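Local coordinates for protein orotidine-5-phosphate decarboxylase/orotate phosphoribosyltransferase, putative (Ompdcase-oprtase, putative) (Leishmania infantum, PDB 3QW3) that probably catalyses, through this N-terminal decarboxylase domain of a bifunctional UMP synthase, the conversion of orotidine 5'-phosphate to UMP and carbon dioxide, at residues G19-A24 with K49-F54; A45-P50 with G76-L81; L81-G86 with H106-S111. One frame throughout, in Å; residues are numbered along the deposited sequence.

Interaction 1. Residues G19-A24 with K49-F54; sequences GLDPRA and KPNAAF. With SO4 (sulfate ion), chain D.
Lys49 O is gripped from two sources: the backbone N of Leu20 reaches it at 2.9 Å in a nearly straight N-H...O bond (178°), from well above the carbonyl plane, and a water lies 2.8 Å from the same Lys49 O. That water also bonds Asp21 OD1 and accepts from Lys49 NZ, bridging the two groups, since Asp21 OD1 and Lys49 NZ are 4.8 Å apart and do not touch directly. The Lys49 side chain leaves the backbone extended and then folds at chi3 (74°) and chi4 (65°), which brings NZ round to the water and to O2 of a sulfate ion, 2.8 Å from NZ; NZ also forms a salt bridge with Asp82. The second oxygen of Asp21, OD2, is held by Ser228.

Two residues past Lys49, Asn51 N donates to Leu20 O (3.0 Å), so the strand pairing persists up to the N-cap of helix 52-56. Farther on, the Phe54 ring meets the 21-22 backbone with its edge, CD2 lying 3.5 Å from Asp21 C, while Pro22 CD packs on the same CD2 at 4.0 Å. Parallel strands 16-20 and 47-50, joined through helix 27-41, form a beta-alpha-beta unit of the TIM barrel, with Asp21 and Lys49 at the C-terminal strand ends, where such barrels carry their active sites.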
ATOM      1  N   GLY A  19     -16.181 -10.915  -1.574  1.00 15.67           N
ATOM      2  CA  GLY A  19     -15.741  -9.530  -1.430  1.00 15.92           C
ATOM      3  C   GLY A  19     -16.795  -8.680  -0.748  1.00 16.57           C
ATOM      4  O   GLY A  19     -17.993  -8.836  -1.003  1.00 16.90           O
ATOM      5  N   LEU A  20     -16.361  -7.794   0.142  1.00 16.46           N
ATOM      6  CA  LEU A  20     -17.276  -6.843   0.749  1.00 17.24           C
ATOM      7  C   LEU A  20     -16.861  -5.456   0.292  1.00 17.84           C
ATOM      8  O   LEU A  20     -15.958  -4.838   0.864  1.00 18.14           O
ATOM      9  CB  LEU A  20     -17.308  -6.979   2.272  1.00 16.74           C
ATOM     10  CG  LEU A  20     -17.791  -8.354   2.764  1.00 16.60           C
ATOM     11  CD1 LEU A  20     -17.628  -8.469   4.269  1.00 16.57           C
ATOM     12  CD2 LEU A  20     -19.235  -8.627   2.340  1.00 16.46           C
ATOM     13  N   ASP A  21     -17.517  -5.014  -0.778  1.00 18.68           N
ATOM     14  CA  ASP A  21     -17.175  -3.794  -1.497  1.00 19.78           C
ATOM     15  C   ASP A  21     -18.437  -2.934  -1.605  1.00 20.64           C
ATOM     16  O   ASP A  21     -19.029  -2.829  -2.681  1.00 20.45           O
ATOM     17  CB  ASP A  21     -16.654  -4.153  -2.896  1.00 19.62           C
ATOM     18  CG  ASP A  21     -15.508  -5.145  -2.857  1.00 20.92           C
ATOM     19  OD1 ASP A  21     -14.358  -4.719  -2.651  1.00 21.67           O
ATOM     20  OD2 ASP A  21     -15.751  -6.360  -3.043  1.00 22.24           O
ATOM     21  N   PRO A  22     -18.856  -2.319  -0.485  1.00 21.91           N
ATOM     22  CA  PRO A  22     -20.167  -1.663  -0.435  1.00 22.89           C
ATOM     23  C   PRO A  22     -20.307  -0.512  -1.435  1.00 24.02           C
ATOM     24  O   PRO A  22     -19.378   0.281  -1.595  1.00 24.28           O
ATOM     25  CB  PRO A  22     -20.251  -1.147   1.004  1.00 23.16           C
ATOM     26  CG  PRO A  22     -18.836  -1.064   1.475  1.00 22.46           C
ATOM     27  CD  PRO A  22     -18.123  -2.183   0.787  1.00 21.88           C
ATOM     28  N   ARG A  23     -21.459  -0.448  -2.102  1.00 25.19           N
ATOM     29  CA  ARG A  23     -21.777   0.641  -3.033  1.00 26.27           C
ATOM     30  C   ARG A  23     -22.564   1.763  -2.349  1.00 27.21           C
ATOM     31  O   ARG A  23     -22.772   2.832  -2.935  1.00 27.14           O
ATOM     32  CB  ARG A  23     -22.565   0.109  -4.234  1.00 26.62           C
ATOM     33  N   ALA A  24     -22.988   1.510  -1.112  1.00 28.11           N
ATOM     34  CA  ALA A  24     -23.799   2.453  -0.332  1.00 29.24           C
ATOM     35  C   ALA A  24     -23.127   3.811  -0.151  1.00 30.01           C
ATOM     36  O   ALA A  24     -21.899   3.907  -0.144  1.00 30.36           O
ATOM     37  CB  ALA A  24     -24.140   1.858   1.012  1.00 29.07           C
ATOM     38  N   LYS A  49     -13.698 -10.701   2.269  1.00 13.74           N
ATOM     39  CA  LYS A  49     -12.640  -9.744   1.936  1.00 14.05           C
ATOM     40  C   LYS A  49     -13.175  -8.300   1.893  1.00 14.31           C
ATOM     41  O   LYS A  49     -13.582  -7.803   0.835  1.00 15.09           O
ATOM     42  CB  LYS A  49     -11.957 -10.125   0.614  1.00 13.78           C
ATOM     43  CG  LYS A  49     -10.711  -9.278   0.299  1.00 13.51           C
ATOM     44  CD  LYS A  49      -9.968  -9.750  -0.950  1.00 15.90           C
ATOM     45  CE  LYS A  49     -10.691  -9.398  -2.262  1.00 18.49           C
ATOM     46  NZ  LYS A  49     -10.803  -7.953  -2.566  1.00 17.74           N
ATOM     47  N   PRO A  50     -13.178  -7.619   3.047  1.00 14.78           N
ATOM     48  CA  PRO A  50     -13.602  -6.221   3.041  1.00 14.72           C
ATOM     49  C   PRO A  50     -12.595  -5.310   2.342  1.00 14.86           C
ATOM     50  O   PRO A  50     -11.383  -5.504   2.452  1.00 15.23           O
ATOM     51  CB  PRO A  50     -13.707  -5.868   4.525  1.00 14.95           C
ATOM     52  CG  PRO A  50     -12.887  -6.870   5.223  1.00 15.64           C
ATOM     53  CD  PRO A  50     -12.969  -8.121   4.416  1.00 14.65           C
ATOM     54  N   ASN A  51     -13.142  -4.338   1.624  1.00 15.02           N
ATOM     55  CA  ASN A  51     -12.392  -3.355   0.854  1.00 15.33           C
ATOM     56  C   ASN A  51     -11.956  -2.194   1.746  1.00 15.00           C
ATOM     57  O   ASN A  51     -12.772  -1.338   2.099  1.00 15.41           O
ATOM     58  CB  ASN A  51     -13.300  -2.852  -0.281  1.00 15.15           C
ATOM     59  CG  ASN A  51     -12.549  -2.058  -1.339  1.00 15.99           C
ATOM     60  OD1 ASN A  51     -12.734  -2.274  -2.542  1.00 19.09           O
ATOM     61  ND2 ASN A  51     -11.715  -1.133  -0.903  1.00 14.43           N
ATOM     62  N   ALA A  52     -10.672  -2.155   2.109  1.00 14.95           N
ATOM     63  CA  ALA A  52     -10.172  -1.146   3.055  1.00 14.78           C
ATOM     64  C   ALA A  52     -10.381   0.284   2.540  1.00 14.88           C
ATOM     65  O   ALA A  52     -10.665   1.194   3.324  1.00 15.36           O
ATOM     66  CB  ALA A  52      -8.696  -1.393   3.389  1.00 14.78           C
ATOM     67  N   ALA A  53     -10.281   0.470   1.225  1.00 14.91           N
ATOM     68  CA  ALA A  53     -10.453   1.808   0.630  1.00 15.02           C
ATOM     69  C   ALA A  53     -11.894   2.303   0.725  1.00 15.96           C
ATOM     70  O   ALA A  53     -12.148   3.480   1.010  1.00 15.73           O
ATOM     71  CB  ALA A  53      -9.994   1.808  -0.829  1.00 15.19           C
ATOM     72  N   PHE A  54     -12.839   1.402   0.484  1.00 16.08           N
ATOM     73  CA  PHE A  54     -14.251   1.762   0.498  1.00 17.37           C
ATOM     74  C   PHE A  54     -14.684   2.204   1.894  1.00 17.70           C
ATOM     75  O   PHE A  54     -15.510   3.106   2.037  1.00 18.24           O
ATOM     76  CB  PHE A  54     -15.107   0.592   0.001  1.00 17.55           C
ATOM     77  CG  PHE A  54     -15.165   0.460  -1.507  1.00 18.44           C
ATOM     78  CD1 PHE A  54     -14.195   1.030  -2.328  1.00 18.41           C
ATOM     79  CD2 PHE A  54     -16.198  -0.254  -2.103  1.00 18.60           C
ATOM     80  CE1 PHE A  54     -14.258   0.893  -3.722  1.00 18.71           C
ATOM     81  CE2 PHE A  54     -16.269  -0.404  -3.490  1.00 18.68           C
ATOM     82  CZ  PHE A  54     -15.300   0.169  -4.301  1.00 18.88           C
TER
HETATM   83  S   SO4 D 257     -10.668  -7.293  -6.293  1.00 58.59           S
HETATM   84  O1  SO4 D 257      -9.584  -6.381  -6.647  1.00 58.83           O
HETATM   85  O2  SO4 D 257     -10.180  -8.265  -5.319  1.00 57.75           O
HETATM   86  O3  SO4 D 257     -11.779  -6.537  -5.720  1.00 58.77           O
HETATM   87  O4  SO4 D 257     -11.126  -7.985  -7.495  1.00 58.47           O
HETATM   88  O   HOH W   1     -12.657  -6.207  -1.205  1.00 24.78           O

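Interaction 2. Residues A45-P50 with G76-L81; sequences AAAYKP and GIPVVL. With SO4 (sulfate ion), chain D.
Two backbone hydrogen bonds fasten the segments, both made by Tyr48. Its N donates to Pro78 O at 3.1 Å, lying in the carbonyl plane, and its O receives Val80 N at 2.8 Å, almost in line with the C=O bond. Three CA-H...O contacts add to them, among them Lys49 CA to Val80 O at 3.2 Å. Ala46 O, by contrast, is buried against the Pro78 ring, 3.1 Å from CD, and has no hydrogen-bonding partner in the model.

Through this pairing residues 45-50 and 77-81 run 24° apart end to end, bringing together the second and third strands of the TIM barrel.

Apolar contacts flank the backbone bonds. Ile77 directs CG2 obliquely at the Tyr48 ring, 3.8 Å from CD2; with CG2 anti to the Ile77 backbone N, the methyl also reaches Ala47 CA. The phenol OH of Tyr48 is bound by Thr41. Farther along, Val79 CG1 presses on the Pro50 ring at 3.5 Å from CD, the two side chains crossing at about a right angle, and Leu81 CD1 touches Pro50 CG at 4.3 Å. Helix 3-11 packs on Pro78 and Val80 through Phe3.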
ATOM      1  N   ALA A  45     -19.345 -19.487   2.110  1.00 17.90           N
ATOM      2  CA  ALA A  45     -18.140 -18.644   2.104  1.00 17.37           C
ATOM      3  C   ALA A  45     -16.983 -19.277   2.871  1.00 17.02           C
ATOM      4  O   ALA A  45     -17.153 -19.705   4.017  1.00 17.92           O
ATOM      5  CB  ALA A  45     -18.457 -17.268   2.664  1.00 17.57           C
ATOM      6  N   ALA A  46     -15.817 -19.333   2.231  1.00 15.73           N
ATOM      7  CA  ALA A  46     -14.574 -19.739   2.891  1.00 14.83           C
ATOM      8  C   ALA A  46     -13.915 -18.553   3.589  1.00 14.69           C
ATOM      9  O   ALA A  46     -13.184 -18.727   4.554  1.00 14.29           O
ATOM     10  CB  ALA A  46     -13.615 -20.347   1.893  1.00 15.07           C
ATOM     11  N   ALA A  47     -14.170 -17.354   3.074  1.00 14.17           N
ATOM     12  CA  ALA A  47     -13.601 -16.124   3.633  1.00 14.07           C
ATOM     13  C   ALA A  47     -14.422 -14.929   3.191  1.00 13.83           C
ATOM     14  O   ALA A  47     -15.185 -15.019   2.221  1.00 13.36           O
ATOM     15  CB  ALA A  47     -12.144 -15.951   3.181  1.00 13.94           C
ATOM     16  N   TYR A  48     -14.278 -13.823   3.923  1.00 13.73           N
ATOM     17  CA  TYR A  48     -14.755 -12.515   3.465  1.00 13.89           C
ATOM     18  C   TYR A  48     -13.577 -11.572   3.269  1.00 13.82           C
ATOM     19  O   TYR A  48     -12.580 -11.653   3.996  1.00 13.52           O
ATOM     20  CB  TYR A  48     -15.779 -11.916   4.433  1.00 14.38           C
ATOM     21  CG  TYR A  48     -17.107 -12.629   4.342  1.00 14.84           C
ATOM     22  CD1 TYR A  48     -18.063 -12.238   3.411  1.00 16.37           C
ATOM     23  CD2 TYR A  48     -17.385 -13.725   5.158  1.00 17.03           C
ATOM     24  CE1 TYR A  48     -19.277 -12.908   3.302  1.00 17.88           C
ATOM     25  CE2 TYR A  48     -18.595 -14.398   5.059  1.00 17.26           C
ATOM     26  CZ  TYR A  48     -19.533 -13.986   4.130  1.00 18.75           C
ATOM     27  OH  TYR A  48     -20.733 -14.657   4.024  1.00 18.46           O
ATOM     28  N   LYS A  49     -13.698 -10.701   2.269  1.00 13.74           N
ATOM     29  CA  LYS A  49     -12.640  -9.744   1.936  1.00 14.05           C
ATOM     30  C   LYS A  49     -13.175  -8.300   1.893  1.00 14.31           C
ATOM     31  O   LYS A  49     -13.582  -7.803   0.835  1.00 15.09           O
ATOM     32  CB  LYS A  49     -11.957 -10.125   0.614  1.00 13.78           C
ATOM     33  CG  LYS A  49     -10.711  -9.278   0.299  1.00 13.51           C
ATOM     34  CD  LYS A  49      -9.968  -9.750  -0.950  1.00 15.90           C
ATOM     35  CE  LYS A  49     -10.691  -9.398  -2.262  1.00 18.49           C
ATOM     36  NZ  LYS A  49     -10.803  -7.953  -2.566  1.00 17.74           N
ATOM     37  N   PRO A  50     -13.178  -7.619   3.047  1.00 14.78           N
ATOM     38  CA  PRO A  50     -13.602  -6.221   3.041  1.00 14.72           C
ATOM     39  C   PRO A  50     -12.595  -5.310   2.342  1.00 14.86           C
ATOM     40  O   PRO A  50     -11.383  -5.504   2.452  1.00 15.23           O
ATOM     41  CB  PRO A  50     -13.707  -5.868   4.525  1.00 14.95           C
ATOM     42  CG  PRO A  50     -12.887  -6.870   5.223  1.00 15.64           C
ATOM     43  CD  PRO A  50     -12.969  -8.121   4.416  1.00 14.65           C
ATOM     44  N   GLY A  76     -15.674 -18.510  12.869  1.00 23.53           N
ATOM     45  CA  GLY A  76     -15.193 -19.622  12.059  1.00 22.32           C
ATOM     46  C   GLY A  76     -14.862 -19.267  10.617  1.00 21.38           C
ATOM     47  O   GLY A  76     -14.210 -20.044   9.927  1.00 21.39           O
ATOM     48  N   ILE A  77     -15.313 -18.101  10.157  1.00 20.25           N
ATOM     49  CA  ILE A  77     -15.010 -17.659   8.792  1.00 18.80           C
ATOM     50  C   ILE A  77     -13.968 -16.541   8.832  1.00 18.16           C
ATOM     51  O   ILE A  77     -14.229 -15.473   9.384  1.00 18.08           O
ATOM     52  CB  ILE A  77     -16.266 -17.207   8.014  1.00 19.00           C
ATOM     53  CG1 ILE A  77     -17.372 -18.275   8.100  1.00 19.09           C
ATOM     54  CG2 ILE A  77     -15.900 -16.922   6.544  1.00 17.89           C
ATOM     55  CD1 ILE A  77     -18.734 -17.837   7.508  1.00 19.65           C
ATOM     56  N   PRO A  78     -12.785 -16.791   8.244  1.00 17.28           N
ATOM     57  CA  PRO A  78     -11.705 -15.803   8.325  1.00 16.90           C
ATOM     58  C   PRO A  78     -11.960 -14.585   7.449  1.00 16.29           C
ATOM     59  O   PRO A  78     -12.655 -14.676   6.437  1.00 16.18           O
ATOM     60  CB  PRO A  78     -10.486 -16.578   7.840  1.00 17.12           C
ATOM     61  CG  PRO A  78     -11.037 -17.626   6.927  1.00 17.15           C
ATOM     62  CD  PRO A  78     -12.384 -17.991   7.489  1.00 17.51           C
ATOM     63  N   VAL A  79     -11.398 -13.454   7.867  1.00 15.50           N
ATOM     64  CA  VAL A  79     -11.547 -12.183   7.173  1.00 15.47           C
ATOM     65  C   VAL A  79     -10.183 -11.754   6.648  1.00 14.92           C
ATOM     66  O   VAL A  79      -9.202 -11.692   7.400  1.00 15.07           O
ATOM     67  CB  VAL A  79     -12.116 -11.101   8.121  1.00 15.23           C
ATOM     68  CG1 VAL A  79     -12.138  -9.731   7.452  1.00 15.69           C
ATOM     69  CG2 VAL A  79     -13.527 -11.480   8.586  1.00 15.59           C
ATOM     70  N   VAL A  80     -10.134 -11.465   5.352  1.00 14.35           N
ATOM     71  CA  VAL A  80      -8.943 -10.923   4.720  1.00 14.31           C
ATOM     72  C   VAL A  80      -9.164  -9.428   4.493  1.00 14.18           C
ATOM     73  O   VAL A  80     -10.019  -9.040   3.703  1.00 14.06           O
ATOM     74  CB  VAL A  80      -8.666 -11.609   3.360  1.00 14.27           C
ATOM     75  CG1 VAL A  80      -7.404 -11.020   2.712  1.00 14.47           C
ATOM     76  CG2 VAL A  80      -8.541 -13.129   3.534  1.00 14.33           C
ATOM     77  N   LEU A  81      -8.416  -8.584   5.199  1.00 14.25           N
ATOM     78  CA  LEU A  81      -8.518  -7.152   4.968  1.00 13.99           C
ATOM     79  C   LEU A  81      -7.716  -6.819   3.714  1.00 13.95           C
ATOM     80  O   LEU A  81      -6.492  -6.972   3.699  1.00 13.79           O
ATOM     81  CB  LEU A  81      -8.019  -6.351   6.181  1.00 14.44           C
ATOM     82  CG  LEU A  81      -8.095  -4.823   6.061  1.00 14.91           C
ATOM     83  CD1 LEU A  81      -9.534  -4.321   5.879  1.00 16.52           C
ATOM     84  CD2 LEU A  81      -7.440  -4.154   7.279  1.00 17.68           C
TER
HETATM   85  S   SO4 D 257     -10.668  -7.293  -6.293  1.00 58.59           S
HETATM   86  O1  SO4 D 257      -9.584  -6.381  -6.647  1.00 58.83           O
HETATM   87  O2  SO4 D 257     -10.180  -8.265  -5.319  1.00 57.75           O
HETATM   88  O3  SO4 D 257     -11.779  -6.537  -5.720  1.00 58.77           O
HETATM   89  O4  SO4 D 257     -11.126  -7.985  -7.495  1.00 58.47           O

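Interaction 3. Residues L81-G86 with H106-S111; sequences LDAKRG and HAITAS
Thr109 OG1 donates to Asp82 OD1 at 2.7 Å and accepts from Lys84 N at 2.9 Å, so one hydroxyl joins a carboxylate to the backbone two residues farther on. Its place follows from chi1 of 51°, which sets OG1 between the backbone N and carbonyl carbon of Thr109, facing the neighbouring strand. Asp82 OD1 is shared: Thr109 OG1 comes from its anti side and Lys84 NZ, at 2.8 Å in a salt bridge, from its syn side, on opposite faces of the carboxylate plane. These two bonds probably fix the carboxylate's rotation, and Asp82 OD2 is held in turn by Lys49.

Around this centre the backbones bond in parallel register, Leu81 N to Ala107 O (2.8 Å) and Ser111 N to Arg85 O (3.0 Å). Between them the register slips by two residues, a beta bulge, with Asp82 at the centre of an inverse gamma turn. Ile108 packs its CD1 on Arg85 CG at 3.9 Å, and Ala83 CB lies over one face of the Arg85 guanidinium, toward its rim. That group forms a salt bridge with Glu56 of the second subunit, while Lys84 NZ also meets Asp87 of that subunit. Strands 80-85 and 107-110 are linked by helix 89-102, with Ile108 resting on Ala99 and Phe100 of it and on Phe122 of helix 116-123, while strand 129-135 flanks 107-110 on its other side.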
ATOM      1  N   LEU A  81      -8.416  -8.584   5.199  1.00 14.25           N
ATOM      2  CA  LEU A  81      -8.518  -7.152   4.968  1.00 13.99           C
ATOM      3  C   LEU A  81      -7.716  -6.819   3.714  1.00 13.95           C
ATOM      4  O   LEU A  81      -6.492  -6.972   3.699  1.00 13.79           O
ATOM      5  CB  LEU A  81      -8.019  -6.351   6.181  1.00 14.44           C
ATOM      6  CG  LEU A  81      -8.095  -4.823   6.061  1.00 14.91           C
ATOM      7  CD1 LEU A  81      -9.534  -4.321   5.879  1.00 16.52           C
ATOM      8  CD2 LEU A  81      -7.440  -4.154   7.279  1.00 17.68           C
ATOM      9  N   ASP A  82      -8.406  -6.384   2.662  1.00 13.58           N
ATOM     10  CA  ASP A  82      -7.722  -6.050   1.408  1.00 13.72           C
ATOM     11  C   ASP A  82      -7.251  -4.608   1.444  1.00 13.78           C
ATOM     12  O   ASP A  82      -7.940  -3.697   0.971  1.00 14.22           O
ATOM     13  CB  ASP A  82      -8.594  -6.311   0.181  1.00 13.80           C
ATOM     14  CG  ASP A  82      -7.781  -6.401  -1.105  1.00 15.47           C
ATOM     15  OD1 ASP A  82      -6.553  -6.142  -1.086  1.00 14.07           O
ATOM     16  OD2 ASP A  82      -8.369  -6.738  -2.150  1.00 17.98           O
ATOM     17  N   ALA A  83      -6.071  -4.433   2.025  1.00 13.50           N
ATOM     18  CA  ALA A  83      -5.503  -3.123   2.312  1.00 13.56           C
ATOM     19  C   ALA A  83      -4.243  -2.828   1.493  1.00 14.06           C
ATOM     20  O   ALA A  83      -3.834  -1.668   1.393  1.00 14.45           O
ATOM     21  CB  ALA A  83      -5.203  -3.031   3.802  1.00 13.72           C
ATOM     22  N   LYS A  84      -3.645  -3.872   0.913  1.00 13.65           N
ATOM     23  CA  LYS A  84      -2.423  -3.769   0.105  1.00 14.02           C
ATOM     24  C   LYS A  84      -1.409  -2.789   0.719  1.00 14.16           C
ATOM     25  O   LYS A  84      -0.984  -1.818   0.093  1.00 14.43           O
ATOM     26  CB  LYS A  84      -2.757  -3.447  -1.364  1.00 13.66           C
ATOM     27  CG  LYS A  84      -3.628  -4.524  -2.034  1.00 13.63           C
ATOM     28  CD  LYS A  84      -3.879  -4.231  -3.516  1.00 13.63           C
ATOM     29  CE  LYS A  84      -4.736  -5.320  -4.187  1.00 15.67           C
ATOM     30  NZ  LYS A  84      -6.159  -5.323  -3.718  1.00 15.63           N
ATOM     31  N   ARG A  85      -1.031  -3.066   1.963  1.00 14.46           N
ATOM     32  CA  ARG A  85      -0.112  -2.208   2.695  1.00 14.99           C
ATOM     33  C   ARG A  85       1.341  -2.551   2.394  1.00 15.86           C
ATOM     34  O   ARG A  85       1.663  -3.660   1.965  1.00 15.83           O
ATOM     35  CB  ARG A  85      -0.376  -2.299   4.205  1.00 14.96           C
ATOM     36  CG  ARG A  85      -1.795  -1.909   4.642  1.00 15.06           C
ATOM     37  CD  ARG A  85      -2.142  -0.445   4.325  1.00 14.60           C
ATOM     38  NE  ARG A  85      -3.284   0.054   5.097  1.00 16.11           N
ATOM     39  CZ  ARG A  85      -4.424   0.517   4.580  1.00 17.01           C
ATOM     40  NH1 ARG A  85      -4.623   0.532   3.265  1.00 16.27           N
ATOM     41  NH2 ARG A  85      -5.378   0.967   5.388  1.00 16.82           N
ATOM     42  N   GLY A  86       2.228  -1.593   2.623  1.00 16.18           N
ATOM     43  CA  GLY A  86       3.652  -1.854   2.495  1.00 17.32           C
ATOM     44  C   GLY A  86       4.422  -0.647   2.968  1.00 18.16           C
ATOM     45  O   GLY A  86       4.324   0.423   2.379  1.00 18.16           O
ATOM     46  N   HIS A 106      -8.138 -11.514  10.123  1.00 16.18           N
ATOM     47  CA  HIS A 106      -7.283 -12.696  10.234  1.00 15.65           C
ATOM     48  C   HIS A 106      -6.131 -12.688   9.234  1.00 14.84           C
ATOM     49  O   HIS A 106      -5.189 -13.479   9.348  1.00 15.04           O
ATOM     50  CB  HIS A 106      -8.127 -13.970  10.067  1.00 15.64           C
ATOM     51  CG  HIS A 106      -9.366 -13.981  10.903  1.00 16.88           C
ATOM     52  ND1 HIS A 106      -9.445 -14.640  12.112  1.00 20.84           N
ATOM     53  CD2 HIS A 106     -10.576 -13.406  10.708  1.00 17.62           C
ATOM     54  CE1 HIS A 106     -10.651 -14.473  12.623  1.00 19.55           C
ATOM     55  NE2 HIS A 106     -11.359 -13.733  11.788  1.00 21.66           N
ATOM     56  N   ALA A 107      -6.214 -11.787   8.254  1.00 13.93           N
ATOM     57  CA  ALA A 107      -5.235 -11.713   7.187  1.00 13.47           C
ATOM     58  C   ALA A 107      -5.248 -10.328   6.551  1.00 12.98           C
ATOM     59  O   ALA A 107      -6.222  -9.574   6.695  1.00 13.25           O
ATOM     60  CB  ALA A 107      -5.516 -12.783   6.126  1.00 13.30           C
ATOM     61  N   ILE A 108      -4.175 -10.017   5.834  1.00 12.87           N
ATOM     62  CA  ILE A 108      -4.058  -8.741   5.120  1.00 12.79           C
ATOM     63  C   ILE A 108      -3.387  -8.972   3.766  1.00 12.46           C
ATOM     64  O   ILE A 108      -2.652  -9.940   3.589  1.00 12.36           O
ATOM     65  CB  ILE A 108      -3.245  -7.710   5.964  1.00 12.73           C
ATOM     66  CG1 ILE A 108      -3.495  -6.264   5.498  1.00 12.65           C
ATOM     67  CG2 ILE A 108      -1.756  -8.067   5.999  1.00 13.20           C
ATOM     68  CD1 ILE A 108      -2.831  -5.206   6.406  1.00 14.33           C
ATOM     69  N   THR A 109      -3.643  -8.085   2.811  1.00 12.34           N
ATOM     70  CA  THR A 109      -2.883  -8.091   1.562  1.00 12.17           C
ATOM     71  C   THR A 109      -1.756  -7.063   1.647  1.00 12.24           C
ATOM     72  O   THR A 109      -1.878  -6.064   2.348  1.00 11.97           O
ATOM     73  CB  THR A 109      -3.770  -7.792   0.342  1.00 12.31           C
ATOM     74  OG1 THR A 109      -4.520  -6.595   0.580  1.00 13.11           O
ATOM     75  CG2 THR A 109      -4.731  -8.955   0.086  1.00 13.00           C
ATOM     76  N   ALA A 110      -0.664  -7.322   0.939  1.00 12.14           N
ATOM     77  CA  ALA A 110       0.533  -6.481   1.048  1.00 13.26           C
ATOM     78  C   ALA A 110       1.317  -6.430  -0.251  1.00 13.83           C
ATOM     79  O   ALA A 110       1.333  -7.405  -1.007  1.00 14.63           O
ATOM     80  CB  ALA A 110       1.428  -6.980   2.178  1.00 12.99           C
ATOM     81  N   SER A 111       1.963  -5.290  -0.497  1.00 14.21           N
ATOM     82  CA  SER A 111       2.840  -5.110  -1.653  1.00 14.59           C
ATOM     83  C   SER A 111       4.232  -5.671  -1.343  1.00 14.26           C
ATOM     84  O   SER A 111       4.723  -5.510  -0.226  1.00 15.03           O
ATOM     85  CB  SER A 111       2.945  -3.616  -2.008  1.00 15.12           C
ATOM     86  OG  SER A 111       4.041  -3.375  -2.882  1.00 16.37           O
TER

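In the fold
The three contacts join four neighbouring strands in barrel order: 16-20 and 47-50 in interaction 1, 47-50 and 80-85 in interaction 2, 80-85 and 107-110 in interaction 3. Lys49 and Pro50 are common to the first two, Leu81 to the last two. Centres lie about 12 to 13 Å apart. A salt bridge, Lys49 NZ to Asp82 OD2 at 2.8 Å, connects the polar clusters of interactions 1 and 3, and the sulfate held by Lys49, probably from the crystallisation liquor, has its nearest atom about 4 Å from the Asp82 side chain. Lys49, Asp82 and Lys84, with Asp87 of the second subunit, resemble the lysine-aspartate network at the active site of OMP decarboxylases.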